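Local atomic coordinates of possible translation initiation inhibitor (Rhodopseudomonas palustris, PDB entry 3LME), a protein that is of unproven function, named as a possible translation initiation inhibitor, and belongs to the YjgF-like family of small alpha-beta proteins that assemble as trimers. Residues 50-53 and 54-57; 84-87 and 88-91. The protein carries 1 engineered substitution. All coordinates share one frame; numbering follows the deposited sequence.

Contact 1: 50-53 and 54-57; sequences ARIR and RMFD
The ring of Phe-56 takes the methyl CG2 of Ile-52 at its edge, in the ring plane, with CG2 3.7 Å from Phe-56 CE2. One turn apart, the two side chains run side by side in the same direction. The guanidinium of Arg-53 is likewise met at its edge: Asp-57 OD1 lies 3.0 Å from Arg-53 NE and only 2° out of the guanidinium plane. This salt bridge uses the syn side of OD1, from 26° out of the carboxylate plane, and the two flat groups stand steeply to one another. Arg-53 reaches it because CG is anti to the backbone N and the chain then bends at chi2 (51°), bringing NE along the helix to Asp-57. Backbone bonds join each residue of 50-53 to the fourth one on.

The residue types follow the helix's two sides. Ile-52, Met-55 and Phe-56, all apolar, are buried: Met-55 and Phe-56 pack on Ile-122 of strand 120-127, while Ile-52 meets helix 83-98. Arg-53 and Asp-57 suit the partly exposed flank, and Arg-51 turns to its own salt bridge with Asp-118. This is an amphipathic alpha-helix with an i to i+4 salt bridge, laid on the sheet of the YjgF-like fold.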
ATOM      1  N   ALA A  50       5.453   8.338  22.590  1.00 48.31           N
ATOM      2  CA  ALA A  50       6.655   8.965  22.094  1.00 47.12           C
ATOM      3  C   ALA A  50       7.075   8.239  20.839  1.00 47.02           C
ATOM      4  O   ALA A  50       7.494   8.874  19.886  1.00 48.10           O
ATOM      5  CB  ALA A  50       7.748   8.920  23.143  1.00 46.43           C
ATOM      6  N   ARG A  51       6.937   6.912  20.820  1.00 46.82           N
ATOM      7  CA  ARG A  51       7.356   6.095  19.673  1.00 46.26           C
ATOM      8  C   ARG A  51       6.569   6.399  18.421  1.00 45.50           C
ATOM      9  O   ARG A  51       7.133   6.598  17.355  1.00 45.45           O
ATOM     10  CB  ARG A  51       7.181   4.632  19.990  1.00 46.51           C
ATOM     11  CG  ARG A  51       7.870   3.736  19.028  1.00 50.01           C
ATOM     12  CD  ARG A  51       9.328   3.524  19.405  1.00 57.43           C
ATOM     13  NE  ARG A  51       9.645   2.114  19.240  1.00 64.57           N
ATOM     14  CZ  ARG A  51       9.678   1.231  20.238  1.00 66.52           C
ATOM     15  NH1 ARG A  51       9.953  -0.045  19.971  1.00 68.30           N
ATOM     16  NH2 ARG A  51       9.471   1.624  21.492  1.00 65.02           N
ATOM     17  N   ILE A  52       5.254   6.433  18.571  1.00 44.87           N
ATOM     18  CA  ILE A  52       4.369   6.710  17.484  1.00 44.24           C
ATOM     19  C   ILE A  52       4.453   8.159  17.013  1.00 44.80           C
ATOM     20  O   ILE A  52       4.505   8.400  15.782  1.00 45.48           O
ATOM     21  CB  ILE A  52       2.951   6.316  17.847  1.00 44.22           C
ATOM     22  CG1 ILE A  52       2.805   4.803  17.688  1.00 43.05           C
ATOM     23  CG2 ILE A  52       1.948   7.033  16.944  1.00 43.54           C
ATOM     24  CD1 ILE A  52       1.701   4.224  18.480  1.00 43.40           C
ATOM     25  N   ARG A  53       4.471   9.122  17.952  1.00 44.24           N
ATOM     26  CA  ARG A  53       4.675  10.544  17.581  1.00 43.79           C
ATOM     27  C   ARG A  53       5.958  10.678  16.740  1.00 43.01           C
ATOM     28  O   ARG A  53       5.965  11.329  15.685  1.00 42.64           O
ATOM     29  CB  ARG A  53       4.680  11.477  18.810  1.00 44.03           C
ATOM     30  CG  ARG A  53       4.974  12.971  18.528  1.00 45.94           C
ATOM     31  CD  ARG A  53       4.074  13.543  17.395  1.00 49.53           C
ATOM     32  NE  ARG A  53       4.255  14.973  17.034  1.00 49.61           N
ATOM     33  CZ  ARG A  53       3.607  15.995  17.605  1.00 48.19           C
ATOM     34  NH1 ARG A  53       2.766  15.764  18.597  1.00 46.33           N
ATOM     35  NH2 ARG A  53       3.805  17.247  17.191  1.00 47.51           N
ATOM     36  N   ARG A  54       7.008   9.991  17.170  1.00 41.92           N
ATOM     37  CA  ARG A  54       8.275  10.059  16.483  1.00 41.89           C
ATOM     38  C   ARG A  54       8.247   9.413  15.107  1.00 41.41           C
ATOM     39  O   ARG A  54       8.953   9.855  14.196  1.00 41.77           O
ATOM     40  CB  ARG A  54       9.371   9.429  17.332  1.00 42.39           C
ATOM     41  CG  ARG A  54      10.788   9.666  16.823  1.00 44.41           C
ATOM     42  CD  ARG A  54      11.078  11.120  16.903  1.00 50.01           C
ATOM     43  NE  ARG A  54      12.511  11.334  17.008  1.00 54.83           N
ATOM     44  CZ  ARG A  54      13.159  11.594  18.139  1.00 54.76           C
ATOM     45  NH1 ARG A  54      12.511  11.669  19.292  1.00 52.37           N
ATOM     46  NH2 ARG A  54      14.477  11.768  18.099  1.00 58.37           N
ATOM     47  N   MET A  55       7.457   8.352  14.959  1.00 41.11           N
ATOM     48  CA  MET A  55       7.227   7.731  13.654  1.00 40.09           C
ATOM     49  C   MET A  55       6.568   8.751  12.723  1.00 40.55           C
ATOM     50  O   MET A  55       7.030   8.959  11.591  1.00 40.02           O
ATOM     51  CB  MET A  55       6.364   6.490  13.812  1.00 39.56           C
ATOM     52  CG  MET A  55       5.926   5.800  12.513  1.00 37.05           C
ATOM     53  SD  MET A  55       4.858   4.397  12.899  1.00 31.06           S
ATOM     54  CE  MET A  55       3.349   5.264  13.393  1.00 29.07           C
ATOM     55  N   PHE A  56       5.529   9.429  13.218  1.00 41.17           N
ATOM     56  CA  PHE A  56       4.888  10.478  12.422  1.00 41.80           C
ATOM     57  C   PHE A  56       5.819  11.651  12.070  1.00 42.82           C
ATOM     58  O   PHE A  56       5.871  12.074  10.901  1.00 43.19           O
ATOM     59  CB  PHE A  56       3.639  10.969  13.103  1.00 41.32           C
ATOM     60  CG  PHE A  56       2.454  10.111  12.863  1.00 40.56           C
ATOM     61  CD1 PHE A  56       1.732  10.228  11.703  1.00 40.40           C
ATOM     62  CD2 PHE A  56       2.055   9.181  13.808  1.00 42.23           C
ATOM     63  CE1 PHE A  56       0.614   9.442  11.488  1.00 42.48           C
ATOM     64  CE2 PHE A  56       0.923   8.357  13.599  1.00 42.38           C
ATOM     65  CZ  PHE A  56       0.214   8.486  12.450  1.00 42.03           C
ATOM     66  N   ASP A  57       6.565  12.154  13.063  1.00 43.21           N
ATOM     67  CA  ASP A  57       7.529  13.218  12.828  1.00 43.73           C
ATOM     68  C   ASP A  57       8.596  12.788  11.791  1.00 43.96           C
ATOM     69  O   ASP A  57       8.912  13.556  10.868  1.00 44.87           O
ATOM     70  CB  ASP A  57       8.200  13.653  14.130  1.00 44.17           C
ATOM     71  CG  ASP A  57       7.246  14.380  15.115  1.00 47.26           C
ATOM     72  OD1 ASP A  57       6.134  14.851  14.749  1.00 49.35           O
ATOM     73  OD2 ASP A  57       7.649  14.503  16.294  1.00 49.82           O
TER

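Contact 2: 84-87 and 88-91; sequences AKYR and PVVN
Ala-84 O comes up against Pro-88 CD, 3.6 Å away, where helix 83-98 kinks: proline has no N-H to offer, so this carbonyl finds carbon one turn on. Val-89 N also misses the usual bond to Lys-85 O, and instead makes a weak, strongly bent one (122°) to Tyr-86 O. Tyr-86 O also accepts the much straighter bond from Val-90 N, at 2.8 Å, so two donors share it. With that bond regular helical bonding is back, and it continues with Asn-91 N giving its hydrogen to Arg-87 O at 2.9 Å.

The polar ends of Arg-87 and Asn-91 come close without bonding: NE of Arg-87 and ND2 of Asn-91 are both donors, 3.5 Å apart, with ND2 at the guanidinium edge and the amide and guanidinium planes 40° apart. Other atoms of the two groups find partners outside the turn: Asn-91 OD1 accepts a hydrogen bond from Arg-106, and Arg-87 NH2 forms a salt bridge with Asp-115 of the second subunit. NE itself pairs with a bound sulfate ion, probably from the crystallisation liquor. Bends at chi2 and chi3 (57°) fold the arginine back, so that Pro-88 CD sits over the centre of one guanidinium face, 4.3 Å from its plane. An arginine suits this position because its long, charged side chain can reach Asp-115 across the subunit boundary.

Tyr-86 and Val-89 face helix 48-64, touching Asp-48 and Ile-52 respectively. Val-90 packs against Arg-106 of strand 106-110, and Arg-87 against Val-108. The turn thus lies in the crossover helix of the beta-alpha-beta unit formed with strands 73-80 and 106-110, beside the second subunit.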
ATOM      1  N   ALA A  84      -5.526  -3.569  18.798  1.00 51.48           N
ATOM      2  CA  ALA A  84      -6.322  -3.254  19.976  1.00 52.10           C
ATOM      3  C   ALA A  84      -5.598  -2.223  20.868  1.00 52.56           C
ATOM      4  O   ALA A  84      -6.227  -1.326  21.416  1.00 52.57           O
ATOM      5  CB  ALA A  84      -6.657  -4.525  20.751  1.00 51.37           C
ATOM      6  N   LYS A  85      -4.280  -2.347  20.984  1.00 53.11           N
ATOM      7  CA  LYS A  85      -3.505  -1.527  21.902  1.00 53.87           C
ATOM      8  C   LYS A  85      -3.114  -0.158  21.338  1.00 53.87           C
ATOM      9  O   LYS A  85      -3.194   0.847  22.043  1.00 53.97           O
ATOM     10  CB  LYS A  85      -2.242  -2.285  22.351  1.00 54.58           C
ATOM     11  CG  LYS A  85      -1.470  -1.588  23.502  1.00 56.41           C
ATOM     12  CD  LYS A  85      -0.602  -2.547  24.302  1.00 59.44           C
ATOM     13  CE  LYS A  85       0.565  -1.787  24.941  1.00 62.36           C
ATOM     14  NZ  LYS A  85       1.523  -2.685  25.674  1.00 64.13           N
ATOM     15  N   TYR A  86      -2.688  -0.126  20.078  1.00 53.74           N
ATOM     16  CA  TYR A  86      -2.109   1.075  19.499  1.00 53.87           C
ATOM     17  C   TYR A  86      -3.020   1.924  18.622  1.00 53.84           C
ATOM     18  O   TYR A  86      -2.708   3.084  18.336  1.00 54.65           O
ATOM     19  CB  TYR A  86      -0.832   0.732  18.755  1.00 53.82           C
ATOM     20  CG  TYR A  86       0.132  -0.013  19.631  1.00 55.56           C
ATOM     21  CD1 TYR A  86       0.621   0.559  20.803  1.00 56.67           C
ATOM     22  CD2 TYR A  86       0.540  -1.299  19.301  1.00 56.32           C
ATOM     23  CE1 TYR A  86       1.496  -0.127  21.613  1.00 57.23           C
ATOM     24  CE2 TYR A  86       1.407  -1.993  20.099  1.00 56.25           C
ATOM     25  CZ  TYR A  86       1.882  -1.405  21.252  1.00 58.04           C
ATOM     26  OH  TYR A  86       2.749  -2.113  22.048  1.00 59.97           O
ATOM     27  N   ARG A  87      -4.147   1.380  18.197  1.00 53.08           N
ATOM     28  CA  ARG A  87      -5.039   2.180  17.405  1.00 52.46           C
ATOM     29  C   ARG A  87      -5.406   3.454  18.180  1.00 51.61           C
ATOM     30  O   ARG A  87      -5.342   4.539  17.622  1.00 51.42           O
ATOM     31  CB  ARG A  87      -6.270   1.392  16.976  1.00 52.50           C
ATOM     32  CG  ARG A  87      -6.843   1.884  15.682  1.00 54.39           C
ATOM     33  CD  ARG A  87      -8.328   1.780  15.650  1.00 58.94           C
ATOM     34  NE  ARG A  87      -8.969   2.513  16.766  1.00 63.99           N
ATOM     35  CZ  ARG A  87      -9.652   1.940  17.775  1.00 63.64           C
ATOM     36  NH1 ARG A  87     -10.210   2.699  18.723  1.00 61.77           N
ATOM     37  NH2 ARG A  87      -9.789   0.611  17.829  1.00 61.07           N
ATOM     38  N   PRO A  88      -5.762   3.331  19.476  1.00 50.78           N
ATOM     39  CA  PRO A  88      -6.072   4.558  20.230  1.00 50.25           C
ATOM     40  C   PRO A  88      -4.879   5.533  20.366  1.00 49.68           C
ATOM     41  O   PRO A  88      -5.075   6.758  20.499  1.00 49.46           O
ATOM     42  CB  PRO A  88      -6.495   4.042  21.619  1.00 49.99           C
ATOM     43  CG  PRO A  88      -6.190   2.576  21.622  1.00 50.32           C
ATOM     44  CD  PRO A  88      -6.144   2.117  20.217  1.00 50.63           C
ATOM     45  N   VAL A  89      -3.665   4.996  20.339  1.00 48.42           N
ATOM     46  CA  VAL A  89      -2.498   5.832  20.459  1.00 47.35           C
ATOM     47  C   VAL A  89      -2.336   6.600  19.146  1.00 47.00           C
ATOM     48  O   VAL A  89      -2.213   7.834  19.157  1.00 47.92           O
ATOM     49  CB  VAL A  89      -1.231   5.018  20.820  1.00 47.89           C
ATOM     50  CG1 VAL A  89      -0.048   5.947  21.022  1.00 46.11           C
ATOM     51  CG2 VAL A  89      -1.466   4.132  22.087  1.00 46.66           C
ATOM     52  N   VAL A  90      -2.378   5.885  18.024  1.00 45.27           N
ATOM     53  CA  VAL A  90      -2.362   6.506  16.696  1.00 43.84           C
ATOM     54  C   VAL A  90      -3.453   7.589  16.583  1.00 43.80           C
ATOM     55  O   VAL A  90      -3.231   8.688  16.070  1.00 43.40           O
ATOM     56  CB  VAL A  90      -2.524   5.424  15.586  1.00 43.61           C
ATOM     57  CG1 VAL A  90      -2.646   6.046  14.218  1.00 43.44           C
ATOM     58  CG2 VAL A  90      -1.372   4.459  15.605  1.00 41.48           C
ATOM     59  N   ASN A  91      -4.638   7.284  17.085  1.00 44.09           N
ATOM     60  CA  ASN A  91      -5.681   8.284  17.144  1.00 44.65           C
ATOM     61  C   ASN A  91      -5.210   9.525  17.904  1.00 45.27           C
ATOM     62  O   ASN A  91      -5.210  10.640  17.353  1.00 45.81           O
ATOM     63  CB  ASN A  91      -6.964   7.701  17.733  1.00 44.03           C
ATOM     64  CG  ASN A  91      -7.608   6.682  16.814  1.00 45.39           C
ATOM     65  OD1 ASN A  91      -7.304   6.585  15.616  1.00 45.00           O
ATOM     66  ND2 ASN A  91      -8.506   5.907  17.372  1.00 48.88           N
TER

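From the N terminus, strands 4-5, 22-25 and 28-35 precede helix 48-64, which carries contact 1; strand 73-80 then leads into helix 83-98 and contact 2. Each contact spans one continuous run of helix and closes no loop. Contact 1 ends before contact 2 begins, so they neither nest nor cross. Their centres are about 13 Å apart, and the two helices touch through apolar side chains: Ile-52 CD1 lies 3.5 Å from Val-89 CG1, and Phe-56 also reaches Val-90. From contact 1, Met-55 and Phe-56 pack on strand 120-127; from contact 2, Arg-87 and Val-90 pack on strand 106-110, and Arg-87 and Asn-91 also reach the second subunit.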